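PDB 3MPR: putative endonuclease/exonuclease/phosphatase family protein from Bacteroides thetaiotaomicron, which probably cleaves nucleic acids or related phosphate esters as a metal-dependent hydrolase of the DNase I-like superfamily. Local coordinates for residues 14-19 against 51-56; 34-39 against 62-67; 68-73 against 86-91; 82-87 against 119-124. All blocks are in the same frame, centred on the assembly; numbering follows the deposited sequence.

Contact 1: residues 14-19 against 51-56; sequences LRNANG and ECFLHQ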
loop_
_atom_site.group_PDB
_atom_site.type_symbol
_atom_site.label_atom_id
_atom_site.label_comp_id
_atom_site.label_asym_id
_atom_site.label_seq_id
_atom_site.Cartn_x
_atom_site.Cartn_y
_atom_site.Cartn_z
ATOM N N LEU A 14 -6.872 0.995 -16.147
ATOM C CA LEU A 14 -5.494 1.349 -16.491
ATOM C C LEU A 14 -5.412 2.502 -17.496
ATOM O O LEU A 14 -4.319 2.982 -17.813
ATOM C CB LEU A 14 -4.735 0.117 -17.005
ATOM C CG LEU A 14 -4.721 -1.099 -16.066
ATOM C CD1 LEU A 14 -3.632 -2.080 -16.485
ATOM C CD2 LEU A 14 -4.519 -0.680 -14.617
ATOM N N ARG A 15 -6.571 2.931 -17.991
ATOM C CA ARG A 15 -6.670 4.042 -18.943
ATOM C C ARG A 15 -6.132 3.691 -20.339
ATOM O O ARG A 15 -4.954 3.367 -20.518
ATOM C CB ARG A 15 -5.986 5.297 -18.395
ATOM C CG ARG A 15 -6.116 6.528 -19.289
ATOM C CD ARG A 15 -7.586 6.854 -19.535
ATOM N NE ARG A 15 -7.777 8.100 -20.279
ATOM C CZ ARG A 15 -8.915 8.415 -20.888
ATOM N NH1 ARG A 15 -9.938 7.566 -20.843
ATOM N NH2 ARG A 15 -9.031 9.559 -21.547
ATOM N N ASN A 16 -7.008 3.745 -21.332
ATOM C CA ASN A 16 -6.598 3.388 -22.683
ATOM C C ASN A 16 -5.450 4.278 -23.160
ATOM O O ASN A 16 -5.396 5.470 -22.848
ATOM C CB ASN A 16 -7.783 3.468 -23.644
ATOM C CG ASN A 16 -8.180 4.888 -23.953
ATOM O OD1 ASN A 16 -9.110 5.431 -23.363
ATOM N ND2 ASN A 16 -7.466 5.505 -24.881
ATOM N N ALA A 17 -4.531 3.690 -23.911
ATOM C CA ALA A 17 -3.402 4.442 -24.443
ATOM C C ALA A 17 -3.858 5.341 -25.587
ATOM O O ALA A 17 -4.409 4.863 -26.575
ATOM C CB ALA A 17 -2.300 3.505 -24.893
ATOM N N ASN A 18 -3.642 6.644 -25.435
ATOM C CA ASN A 18 -4.022 7.626 -26.458
ATOM C C ASN A 18 -3.083 8.829 -26.488
ATOM O O ASN A 18 -2.356 9.088 -25.524
ATOM C CB ASN A 18 -5.460 8.113 -26.248
ATOM C CG ASN A 18 -5.632 8.879 -24.950
ATOM O OD1 ASN A 18 -5.410 10.093 -24.895
ATOM N ND2 ASN A 18 -6.027 8.168 -23.888
ATOM N N GLY A 19 -3.127 9.576 -27.590
ATOM C CA GLY A 19 -2.240 10.708 -27.803
ATOM C C GLY A 19 -2.479 11.927 -26.929
ATOM O O GLY A 19 -1.540 12.665 -26.632
ATOM N N GLU A 51 -10.107 -0.837 -19.962
ATOM C CA GLU A 51 -9.612 0.101 -20.977
ATOM C C GLU A 51 -8.379 -0.292 -21.779
ATOM O O GLU A 51 -7.957 0.461 -22.652
ATOM C CB GLU A 51 -9.426 1.509 -20.407
ATOM C CG GLU A 51 -10.726 2.178 -20.019
ATOM C CD GLU A 51 -10.616 3.692 -19.887
ATOM O OE1 GLU A 51 -9.765 4.308 -20.577
ATOM O OE2 GLU A 51 -11.412 4.267 -19.114
ATOM N N CYS A 52 -7.787 -1.445 -21.507
ATOM C CA CYS A 52 -6.563 -1.796 -22.225
ATOM C C CYS A 52 -6.813 -2.255 -23.658
ATOM O O CYS A 52 -7.627 -3.132 -23.901
ATOM C CB CYS A 52 -5.822 -2.912 -21.501
ATOM S SG CYS A 52 -5.008 -2.361 -19.990
ATOM N N PHE A 53 -6.067 -1.690 -24.595
ATOM C CA PHE A 53 -5.993 -2.269 -25.920
ATOM C C PHE A 53 -5.031 -3.443 -25.829
ATOM O O PHE A 53 -4.296 -3.573 -24.856
ATOM C CB PHE A 53 -5.510 -1.228 -26.936
ATOM C CG PHE A 53 -6.495 -0.130 -27.188
ATOM C CD1 PHE A 53 -7.680 -0.387 -27.850
ATOM C CD2 PHE A 53 -6.222 1.168 -26.792
ATOM C CE1 PHE A 53 -8.590 0.623 -28.093
ATOM C CE2 PHE A 53 -7.128 2.182 -27.028
ATOM C CZ PHE A 53 -8.315 1.909 -27.680
ATOM N N LEU A 54 -5.029 -4.315 -26.828
ATOM C CA LEU A 54 -4.192 -5.501 -26.743
ATOM C C LEU A 54 -2.717 -5.159 -26.524
ATOM O O LEU A 54 -2.026 -5.851 -25.786
ATOM C CB LEU A 54 -4.357 -6.377 -27.995
ATOM C CG LEU A 54 -3.495 -7.641 -28.064
ATOM C CD1 LEU A 54 -3.777 -8.571 -26.893
ATOM C CD2 LEU A 54 -3.694 -8.373 -29.395
ATOM N N HIS A 55 -2.218 -4.106 -27.164
ATOM C CA HIS A 55 -0.807 -3.785 -26.996
ATOM C C HIS A 55 -0.470 -3.449 -25.542
ATOM O O HIS A 55 0.598 -3.811 -25.050
ATOM C CB HIS A 55 -0.325 -2.706 -27.976
ATOM C CG HIS A 55 -0.776 -1.314 -27.650
ATOM N ND1 HIS A 55 -1.961 -0.786 -28.113
ATOM C CD2 HIS A 55 -0.164 -0.319 -26.967
ATOM C CE1 HIS A 55 -2.075 0.465 -27.704
ATOM N NE2 HIS A 55 -0.996 0.773 -27.006
ATOM N N GLN A 56 -1.398 -2.787 -24.855
ATOM C CA GLN A 56 -1.231 -2.479 -23.438
ATOM C C GLN A 56 -1.236 -3.743 -22.570
ATOM O O GLN A 56 -0.519 -3.827 -21.569
ATOM C CB GLN A 56 -2.354 -1.554 -22.980
ATOM C CG GLN A 56 -2.338 -0.182 -23.626
ATOM C CD GLN A 56 -3.464 0.671 -23.118
ATOM O OE1 GLN A 56 -3.385 1.233 -22.023
ATOM N NE2 GLN A 56 -4.533 0.753 -23.889
#

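Contact 2: residues 34-39 against 62-67; sequences VIAQMV and EALPGY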
loop_
_atom_site.group_PDB
_atom_site.type_symbol
_atom_site.label_atom_id
_atom_site.label_comp_id
_atom_site.label_asym_id
_atom_site.label_seq_id
_atom_site.Cartn_x
_atom_site.Cartn_y
_atom_site.Cartn_z
ATOM N N VAL A 34 4.998 1.966 -13.609
ATOM C CA VAL A 34 4.575 2.250 -12.224
ATOM C C VAL A 34 3.353 1.408 -11.831
ATOM O O VAL A 34 3.304 0.823 -10.741
ATOM C CB VAL A 34 4.263 3.755 -12.038
ATOM C CG1 VAL A 34 3.920 4.064 -10.578
ATOM C CG2 VAL A 34 5.461 4.598 -12.487
ATOM N N ILE A 35 2.363 1.347 -12.717
ATOM C CA ILE A 35 1.222 0.452 -12.522
ATOM C C ILE A 35 1.692 -0.973 -12.198
ATOM O O ILE A 35 1.218 -1.583 -11.243
ATOM C CB ILE A 35 0.293 0.437 -13.761
ATOM C CG1 ILE A 35 -0.369 1.802 -13.956
ATOM C CG2 ILE A 35 -0.758 -0.688 -13.657
ATOM C CD1 ILE A 35 -1.163 1.937 -15.271
ATOM N N ALA A 36 2.634 -1.498 -12.982
ATOM C CA ALA A 36 3.126 -2.860 -12.758
ATOM C C ALA A 36 3.806 -2.987 -11.401
ATOM O O ALA A 36 3.571 -3.952 -10.679
ATOM C CB ALA A 36 4.079 -3.312 -13.879
ATOM N N GLN A 37 4.642 -2.015 -11.047
ATOM C CA GLN A 37 5.219 -1.996 -9.701
ATOM C C GLN A 37 4.162 -2.026 -8.590
ATOM O O GLN A 37 4.343 -2.709 -7.584
ATOM C CB GLN A 37 6.173 -0.813 -9.507
ATOM C CG GLN A 37 7.553 -1.024 -10.153
ATOM C CD GLN A 37 8.688 -0.576 -9.247
ATOM O OE1 GLN A 37 9.011 0.610 -9.189
ATOM N NE2 GLN A 37 9.285 -1.525 -8.513
HETATM N N MSE A 38 3.064 -1.290 -8.752
HETATM C CA MSE A 38 2.019 -1.307 -7.716
HETATM C C MSE A 38 1.387 -2.688 -7.563
HETATM O O MSE A 38 1.146 -3.152 -6.446
HETATM C CB MSE A 38 0.927 -0.290 -8.014
HETATM C CG MSE A 38 1.406 1.149 -8.007
HETATM SE SE MSE A 38 -0.095 2.386 -8.168
HETATM C CE MSE A 38 -0.998 1.947 -6.510
ATOM N N VAL A 39 1.090 -3.325 -8.692
ATOM C CA VAL A 39 0.544 -4.682 -8.700
ATOM C C VAL A 39 1.458 -5.640 -7.937
ATOM O O VAL A 39 1.005 -6.478 -7.150
ATOM C CB VAL A 39 0.397 -5.201 -10.154
ATOM C CG1 VAL A 39 0.022 -6.674 -10.174
ATOM C CG2 VAL A 39 -0.638 -4.374 -10.918
ATOM N N GLU A 62 4.390 -8.412 -19.964
ATOM C CA GLU A 62 5.848 -8.363 -19.987
ATOM C C GLU A 62 6.374 -7.781 -18.674
ATOM O O GLU A 62 7.378 -8.246 -18.140
ATOM C CB GLU A 62 6.360 -7.557 -21.183
ATOM C CG GLU A 62 7.870 -7.331 -21.178
ATOM C CD GLU A 62 8.327 -6.505 -22.361
ATOM O OE1 GLU A 62 7.885 -5.345 -22.485
ATOM O OE2 GLU A 62 9.120 -7.014 -23.176
ATOM N N ALA A 63 5.677 -6.778 -18.146
ATOM C CA ALA A 63 6.102 -6.126 -16.908
ATOM C C ALA A 63 5.744 -6.938 -15.675
ATOM O O ALA A 63 6.154 -6.586 -14.567
ATOM C CB ALA A 63 5.495 -4.729 -16.798
ATOM N N LEU A 64 4.975 -8.012 -15.859
ATOM C CA LEU A 64 4.483 -8.805 -14.732
ATOM C C LEU A 64 4.827 -10.287 -14.854
ATOM O O LEU A 64 3.954 -11.107 -15.100
ATOM C CB LEU A 64 2.971 -8.637 -14.566
ATOM C CG LEU A 64 2.492 -7.261 -14.080
ATOM C CD1 LEU A 64 0.964 -7.214 -14.096
ATOM C CD2 LEU A 64 3.028 -6.957 -12.687
ATOM N N PRO A 65 6.113 -10.630 -14.673
ATOM C CA PRO A 65 6.527 -12.032 -14.719
ATOM C C PRO A 65 5.680 -12.812 -13.749
ATOM O O PRO A 65 5.500 -12.366 -12.612
ATOM C CB PRO A 65 7.968 -11.987 -14.209
ATOM C CG PRO A 65 8.443 -10.614 -14.565
ATOM C CD PRO A 65 7.246 -9.720 -14.423
ATOM N N GLY A 66 5.148 -13.944 -14.191
ATOM C CA GLY A 66 4.345 -14.779 -13.321
ATOM C C GLY A 66 2.849 -14.534 -13.421
ATOM O O GLY A 66 2.075 -15.255 -12.802
ATOM N N TYR A 67 2.444 -13.514 -14.179
ATOM C CA TYR A 67 1.024 -13.250 -14.421
ATOM C C TYR A 67 0.614 -13.648 -15.834
ATOM O O TYR A 67 1.404 -13.530 -16.766
ATOM C CB TYR A 67 0.709 -11.762 -14.229
ATOM C CG TYR A 67 0.667 -11.309 -12.782
ATOM C CD1 TYR A 67 -0.546 -11.167 -12.105
ATOM C CD2 TYR A 67 1.841 -10.997 -12.096
ATOM C CE1 TYR A 67 -0.575 -10.750 -10.759
ATOM C CE2 TYR A 67 1.819 -10.572 -10.771
ATOM C CZ TYR A 67 0.607 -10.455 -10.108
ATOM O OH TYR A 67 0.603 -10.037 -8.789
#

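Contact 3: residues 68-73 against 86-91; sequences DYIGVG and IFYRTD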
loop_
_atom_site.group_PDB
_atom_site.type_symbol
_atom_site.label_atom_id
_atom_site.label_comp_id
_atom_site.label_asym_id
_atom_site.label_seq_id
_atom_site.Cartn_x
_atom_site.Cartn_y
_atom_site.Cartn_z
ATOM N N ASP A 68 -0.620 -14.120 -15.994
ATOM C CA ASP A 68 -1.211 -14.175 -17.329
ATOM C C ASP A 68 -2.493 -13.359 -17.311
ATOM O O ASP A 68 -2.901 -12.869 -16.257
ATOM C CB ASP A 68 -1.514 -15.612 -17.733
ATOM C CG ASP A 68 -1.366 -15.840 -19.239
ATOM O OD1 ASP A 68 -1.562 -14.885 -20.041
ATOM O OD2 ASP A 68 -1.048 -16.986 -19.616
ATOM N N TYR A 69 -3.135 -13.211 -18.462
ATOM C CA TYR A 69 -4.440 -12.561 -18.490
ATOM C C TYR A 69 -5.421 -13.326 -19.371
ATOM O O TYR A 69 -5.020 -14.112 -20.228
ATOM C CB TYR A 69 -4.321 -11.102 -18.957
ATOM C CG TYR A 69 -3.819 -10.949 -20.388
ATOM C CD1 TYR A 69 -2.471 -10.734 -20.655
ATOM C CD2 TYR A 69 -4.695 -11.036 -21.464
ATOM C CE1 TYR A 69 -2.012 -10.598 -21.964
ATOM C CE2 TYR A 69 -4.247 -10.904 -22.773
ATOM C CZ TYR A 69 -2.908 -10.687 -23.013
ATOM O OH TYR A 69 -2.461 -10.556 -24.305
ATOM N N ILE A 70 -6.706 -13.084 -19.149
ATOM C CA ILE A 70 -7.753 -13.612 -20.009
ATOM C C ILE A 70 -8.680 -12.465 -20.350
ATOM O O ILE A 70 -8.704 -11.458 -19.642
ATOM C CB ILE A 70 -8.552 -14.713 -19.318
ATOM C CG1 ILE A 70 -9.099 -14.216 -17.980
ATOM C CG2 ILE A 70 -7.682 -15.959 -19.095
ATOM C CD1 ILE A 70 -9.958 -15.243 -17.263
ATOM N N GLY A 71 -9.430 -12.604 -21.441
ATOM C CA GLY A 71 -10.408 -11.597 -21.815
ATOM C C GLY A 71 -10.169 -11.101 -23.226
ATOM O O GLY A 71 -9.032 -10.807 -23.588
ATOM N N VAL A 72 -11.232 -10.999 -24.018
ATOM C CA VAL A 72 -11.100 -10.612 -25.423
ATOM C C VAL A 72 -11.490 -9.163 -25.687
ATOM O O VAL A 72 -12.086 -8.504 -24.840
ATOM C CB VAL A 72 -11.929 -11.526 -26.347
ATOM C CG1 VAL A 72 -11.584 -12.991 -26.104
ATOM C CG2 VAL A 72 -13.419 -11.267 -26.145
ATOM N N GLY A 73 -11.148 -8.672 -26.877
ATOM C CA GLY A 73 -11.461 -7.309 -27.277
ATOM C C GLY A 73 -12.947 -7.089 -27.434
ATOM O O GLY A 73 -13.645 -7.926 -28.015
ATOM N N ILE A 86 -8.692 -9.823 -17.232
ATOM C CA ILE A 86 -8.397 -10.253 -15.853
ATOM C C ILE A 86 -6.980 -10.821 -15.794
ATOM O O ILE A 86 -6.636 -11.706 -16.581
ATOM C CB ILE A 86 -9.418 -11.317 -15.377
ATOM C CG1 ILE A 86 -10.834 -10.725 -15.355
ATOM C CG2 ILE A 86 -9.050 -11.881 -13.997
ATOM C CD1 ILE A 86 -11.959 -11.788 -15.368
ATOM N N PHE A 87 -6.151 -10.283 -14.895
ATOM C CA PHE A 87 -4.791 -10.766 -14.694
ATOM C C PHE A 87 -4.752 -11.626 -13.442
ATOM O O PHE A 87 -5.458 -11.344 -12.475
ATOM C CB PHE A 87 -3.808 -9.586 -14.518
ATOM C CG PHE A 87 -3.429 -8.897 -15.807
ATOM C CD1 PHE A 87 -4.298 -8.007 -16.419
ATOM C CD2 PHE A 87 -2.184 -9.110 -16.373
ATOM C CE1 PHE A 87 -3.951 -7.375 -17.590
ATOM C CE2 PHE A 87 -1.830 -8.474 -17.546
ATOM C CZ PHE A 87 -2.717 -7.602 -18.155
ATOM N N TYR A 88 -3.922 -12.669 -13.441
ATOM C CA TYR A 88 -3.826 -13.533 -12.270
ATOM C C TYR A 88 -2.444 -14.160 -12.185
ATOM O O TYR A 88 -1.743 -14.262 -13.192
ATOM C CB TYR A 88 -4.906 -14.616 -12.305
ATOM C CG TYR A 88 -4.728 -15.568 -13.460
ATOM C CD1 TYR A 88 -5.091 -15.197 -14.744
ATOM C CD2 TYR A 88 -4.164 -16.825 -13.273
ATOM C CE1 TYR A 88 -4.915 -16.060 -15.819
ATOM C CE2 TYR A 88 -3.987 -17.691 -14.340
ATOM C CZ TYR A 88 -4.370 -17.295 -15.609
ATOM O OH TYR A 88 -4.196 -18.128 -16.689
ATOM N N ARG A 89 -2.039 -14.553 -10.978
ATOM C CA ARG A 89 -0.746 -15.212 -10.777
ATOM C C ARG A 89 -0.851 -16.660 -11.205
ATOM O O ARG A 89 -1.656 -17.405 -10.656
ATOM C CB ARG A 89 -0.337 -15.168 -9.308
ATOM C CG ARG A 89 0.114 -13.805 -8.850
ATOM C CD ARG A 89 0.827 -13.904 -7.527
ATOM N NE ARG A 89 2.016 -14.748 -7.612
ATOM C CZ ARG A 89 2.971 -14.758 -6.689
ATOM N NH1 ARG A 89 2.871 -13.958 -5.634
ATOM N NH2 ARG A 89 4.025 -15.552 -6.818
ATOM N N THR A 90 -0.037 -17.073 -12.170
ATOM C CA THR A 90 -0.186 -18.429 -12.690
ATOM C C THR A 90 0.268 -19.470 -11.662
ATOM O O THR A 90 -0.173 -20.622 -11.692
ATOM C CB THR A 90 0.548 -18.640 -14.032
ATOM O OG1 THR A 90 1.942 -18.370 -13.874
ATOM C CG2 THR A 90 -0.024 -17.730 -15.113
ATOM N N ASP A 91 1.147 -19.071 -10.751
ATOM C CA ASP A 91 1.595 -20.010 -9.722
ATOM C C ASP A 91 0.549 -20.229 -8.632
ATOM O O ASP A 91 0.696 -21.138 -7.814
ATOM C CB ASP A 91 2.961 -19.610 -9.125
ATOM C CG ASP A 91 2.902 -18.348 -8.255
ATOM O OD1 ASP A 91 1.847 -17.691 -8.178
ATOM O OD2 ASP A 91 3.942 -18.001 -7.651
#

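Contact 4: residues 82-87 against 119-124; sequences EHSAIF and PRICSW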
loop_
_atom_site.group_PDB
_atom_site.type_symbol
_atom_site.label_atom_id
_atom_site.label_comp_id
_atom_site.label_asym_id
_atom_site.label_seq_id
_atom_site.Cartn_x
_atom_site.Cartn_y
_atom_site.Cartn_z
ATOM N N GLU A 82 -11.083 -2.030 -26.569
ATOM C CA GLU A 82 -10.690 -2.128 -25.165
ATOM C C GLU A 82 -11.089 -3.484 -24.603
ATOM O O GLU A 82 -12.012 -4.117 -25.108
ATOM C CB GLU A 82 -11.362 -1.028 -24.359
ATOM C CG GLU A 82 -10.996 0.368 -24.847
ATOM C CD GLU A 82 -11.528 1.449 -23.936
ATOM O OE1 GLU A 82 -12.191 1.115 -22.925
ATOM O OE2 GLU A 82 -11.284 2.631 -24.235
ATOM N N HIS A 83 -10.381 -3.921 -23.565
ATOM C CA HIS A 83 -10.663 -5.191 -22.904
ATOM C C HIS A 83 -11.137 -4.950 -21.478
ATOM O O HIS A 83 -10.881 -3.887 -20.884
ATOM C CB HIS A 83 -9.401 -6.059 -22.823
ATOM C CG HIS A 83 -8.870 -6.511 -24.154
ATOM N ND1 HIS A 83 -8.355 -5.639 -25.088
ATOM C CD2 HIS A 83 -8.740 -7.751 -24.688
ATOM C CE1 HIS A 83 -7.947 -6.319 -26.147
ATOM N NE2 HIS A 83 -8.160 -7.604 -25.925
ATOM N N SER A 84 -11.825 -5.955 -20.941
ATOM C CA SER A 84 -12.037 -6.091 -19.507
ATOM C C SER A 84 -11.147 -7.235 -19.029
ATOM O O SER A 84 -11.617 -8.205 -18.428
ATOM C CB SER A 84 -13.507 -6.400 -19.223
ATOM O OG SER A 84 -14.322 -5.297 -19.608
ATOM N N ALA A 85 -9.852 -7.133 -19.309
ATOM C CA ALA A 85 -8.961 -8.260 -19.072
ATOM C C ALA A 85 -8.743 -8.541 -17.588
ATOM O O ALA A 85 -8.611 -7.613 -16.795
ATOM C CB ALA A 85 -7.637 -8.041 -19.767
ATOM N N ILE A 86 -8.692 -9.823 -17.232
ATOM C CA ILE A 86 -8.397 -10.253 -15.853
ATOM C C ILE A 86 -6.980 -10.821 -15.794
ATOM O O ILE A 86 -6.636 -11.706 -16.581
ATOM C CB ILE A 86 -9.418 -11.317 -15.377
ATOM C CG1 ILE A 86 -10.834 -10.725 -15.355
ATOM C CG2 ILE A 86 -9.050 -11.881 -13.997
ATOM C CD1 ILE A 86 -11.959 -11.788 -15.368
ATOM N N PHE A 87 -6.151 -10.283 -14.895
ATOM C CA PHE A 87 -4.791 -10.766 -14.694
ATOM C C PHE A 87 -4.752 -11.626 -13.442
ATOM O O PHE A 87 -5.458 -11.344 -12.475
ATOM C CB PHE A 87 -3.808 -9.586 -14.518
ATOM C CG PHE A 87 -3.429 -8.897 -15.807
ATOM C CD1 PHE A 87 -4.298 -8.007 -16.419
ATOM C CD2 PHE A 87 -2.184 -9.110 -16.373
ATOM C CE1 PHE A 87 -3.951 -7.375 -17.590
ATOM C CE2 PHE A 87 -1.830 -8.474 -17.546
ATOM C CZ PHE A 87 -2.717 -7.602 -18.155
ATOM N N PRO A 119 -20.345 -0.752 -27.400
ATOM C CA PRO A 119 -20.412 -2.134 -26.907
ATOM C C PRO A 119 -19.590 -2.249 -25.636
ATOM O O PRO A 119 -18.587 -1.555 -25.484
ATOM C CB PRO A 119 -19.757 -2.947 -28.023
ATOM C CG PRO A 119 -18.843 -1.952 -28.717
ATOM C CD PRO A 119 -19.600 -0.648 -28.669
ATOM N N ARG A 120 -20.025 -3.104 -24.726
ATOM C CA ARG A 120 -19.381 -3.234 -23.419
ATOM C C ARG A 120 -19.282 -4.715 -23.119
ATOM O O ARG A 120 -20.232 -5.462 -23.342
ATOM C CB ARG A 120 -20.211 -2.530 -22.346
ATOM C CG ARG A 120 -20.490 -1.060 -22.648
ATOM C CD ARG A 120 -19.236 -0.209 -22.507
ATOM N NE ARG A 120 -19.508 1.205 -22.748
ATOM C CZ ARG A 120 -18.693 2.200 -22.402
ATOM N NH1 ARG A 120 -17.539 1.942 -21.800
ATOM N NH2 ARG A 120 -19.033 3.460 -22.661
ATOM N N ILE A 121 -18.133 -5.147 -22.624
ATOM C CA ILE A 121 -17.881 -6.566 -22.468
ATOM C C ILE A 121 -17.603 -6.906 -21.009
ATOM O O ILE A 121 -16.994 -6.119 -20.280
ATOM C CB ILE A 121 -16.713 -7.023 -23.387
ATOM C CG1 ILE A 121 -16.710 -8.547 -23.569
ATOM C CG2 ILE A 121 -15.357 -6.528 -22.854
ATOM C CD1 ILE A 121 -15.629 -9.052 -24.519
ATOM N N CYS A 122 -18.097 -8.064 -20.584
ATOM C CA CYS A 122 -17.758 -8.630 -19.293
ATOM C C CYS A 122 -16.964 -9.900 -19.558
ATOM O O CYS A 122 -17.420 -10.781 -20.293
ATOM C CB CYS A 122 -19.023 -8.947 -18.489
ATOM S SG CYS A 122 -18.690 -9.777 -16.931
ATOM N N SER A 123 -15.756 -9.972 -19.001
ATOM C CA SER A 123 -14.928 -11.161 -19.114
ATOM C C SER A 123 -14.879 -11.854 -17.759
ATOM O O SER A 123 -14.935 -11.207 -16.714
ATOM C CB SER A 123 -13.508 -10.806 -19.569
ATOM O OG SER A 123 -13.524 -10.172 -20.832
ATOM N N TRP A 124 -14.763 -13.174 -17.772
ATOM C CA TRP A 124 -14.821 -13.914 -16.531
ATOM C C TRP A 124 -13.943 -15.141 -16.606
ATOM O O TRP A 124 -13.568 -15.606 -17.695
ATOM C CB TRP A 124 -16.276 -14.307 -16.222
ATOM C CG TRP A 124 -16.869 -15.193 -17.305
ATOM C CD1 TRP A 124 -17.517 -14.792 -18.436
ATOM C CD2 TRP A 124 -16.812 -16.620 -17.355
ATOM N NE1 TRP A 124 -17.883 -15.894 -19.189
ATOM C CE2 TRP A 124 -17.467 -17.027 -18.534
ATOM C CE3 TRP A 124 -16.288 -17.598 -16.500
ATOM C CZ2 TRP A 124 -17.592 -18.369 -18.891
ATOM C CZ3 TRP A 124 -16.417 -18.925 -16.846
ATOM C CH2 TRP A 124 -17.062 -19.304 -18.038
HETATM O O HOH W 1 -14.602 2.935 -22.636
HETATM O O HOH W 2 -11.893 -8.449 -22.069
#

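Contact 1: residues 14-19 against 51-56
Glu51 OE1 takes two donors from the 14-19 loop. The backbone N of Asn16 makes the shorter bond, Asn16 N to Glu51 OE1 at 2.9 Å, and it is nearly straight (169°). This donor meets the anti side of the carboxylate, tilted out of its plane. Arg15 NH1 comes from the syn side and forms a salt bridge, Arg15 NH1 to Glu51 OE1 at 3.3 Å. The CB of Arg15 points away from 51-56, and a bend at chi2 (58°) brings the guanidinium back, turned steeply against the carboxylate. Arg15 NE pairs with Asp21. The Glu51 chain runs extended beyond CG, and its OE2 accepts from Asn13 ND2. Apolar contacts flank this polar centre: Leu14 CD1 lies 3.8 Å from Cys52 SG, and Phe53 CE2 lies 3.7 Å from Asn16 CB. Glu51 is a magnesium ligand of this protein, although no metal is bound to this chain. Both carboxylate oxygens have protein donors here, which probably sets the direction of this ligand even without the metal.

Contact 2: residues 34-39 against 62-67
Tyr67 N bonds to Leu64 O at 3.0 Å and closes a type II beta turn; the side chains of both residues pack on Val39. The turn leads from helix 54-63 into strand 67-70, and the contact joins it to helix 28-41. Gly66 takes a positive phi in the turn, where a side chain would be jammed against the preceding carbonyl. The helices come close through two small residues, with Ala36 CB 3.5 Å from Ala63 CB. Leu64 CD2 lies 3.9 Å from Val39 CG1 and also touches Ala36 O. Phe47 of strand 46-50 packs against both Val39 and Leu64. Val39 CG1 lies anti to the backbone N (chi1 172°) and slides past the Tyr67 ring, 3.8 Å from Tyr67 CZ. Tyr67 OH is hydrogen-bonded to Phe44 O. With an alanine in place of Tyr67, Phe44 O would probably lose this hydroxyl partner and a gap would open beside Val39. Leu64 CD1 sits over one face of the Tyr67 ring, near its rim and 4.3 Å above the ring plane.

Contact 3: residues 68-73 against 86-91
Tyr69 CG stands between its backbone N and carbonyl carbon (chi1 64°), while Phe87 CG lies anti to its own carbonyl carbon (chi1 -78°). The Phe87 torsion brings one face of its ring against Tyr69 CB, and the Tyr69 torsion swings the Tyr69 ring to its oblique place beside Phe87. The two residues are the non-hydrogen-bonded pair of an antiparallel beta ladder, Tyr69 CA to Phe87 CA being 4.2 Å. Strand 67-70 is the outermost strand of its sheet in this chain, and strand 86-89 is its neighbour. The hydrogen-bonded pairs, Asp68 with Tyr88 and Ile70 with Ile86, lie on either side; each has two backbone bonds, such as Ile70 N to Ile86 O at 2.9 Å.

Tyr69 CB makes a CH-pi contact, 3.7 Å from the Phe87 ring centroid and only 3° off the ring normal. Leu57 of helix 54-63 touches both residues on this face. The other face carries Ile70, Ile86 and Tyr88 and packs against the second sheet of the sandwich, where Tyr88 meets Phe127 edge-to-face. Ile70 CG1 lies 3.9 Å from Ile86 CB. The Tyr88 ring leans over the neighbouring strand and brings Tyr88 OH to 3.8 Å from Asp68 CB. Asp68 OD1 accepts from Tyr69 N at 2.8 Å and also forms a salt bridge with Lys61. Beyond the ladder, Thr90 CG2 touches Asp68 CB at 3.7 Å.

Contact 4: residues 82-87 against 119-124
Ser84 CB points at strand 121-129 and lies 3.7 Å from Ile121 O. It also approaches Ile121 CG2. The next atom, Ser84 OG, lies anti to the carbonyl carbon of Ser84 (chi1 -65°) and donates to Ile121 O at 2.9 Å. The hydroxyl comes from above the carbonyl plane, 38° out of it, and its flank rests 3.6 Å from Ile121 CG2. A valine here would probably lose the bond to Ile121 O and crowd the methyl beside it. A water bridges the two segments: it accepts from Ser84 N at 2.7 Å and donates to Ser123 OG, which is also hydrogen-bonded to Asp100. Further along, Ile86 CD1 reaches 3.3 Å from Ser123 O. A second water takes a bond from Arg120 NH1, weakly, and gives one to Glu82 OE1; Arg120 NE pairs with Asp144. The contact spans the two sheets of the sandwich. Strand 86-89 belongs to one and strand 121-129 to the other, with strand 135-142 touching Ile86 and helix 54-63 packing on His83 and Ala85.

In the fold
Contacts 3 and 4 share Ile86 and Phe87, and their centres are 11 Å apart. Contact 3 pairs strand 86-89 within its sheet, and contact 4 joins its approach to the second sheet. Contact 2 leads directly into contact 3 along the chain, and Gly66 O to Thr90 N at 2.9 Å probably continues the strand pairing. Contact 1 holds the magnesium ligand Glu51. It meets contact 4 where Cys52 O lies 2.9 Å from His83 ND1, and contact 2 where Leu14 CD2 lies 3.9 Å from Ile35 CG2. The Ser84 side chain is about 8 Å from that of Glu51, and the Phe87 side chain about 11 Å. Contact 2 lies away from this site.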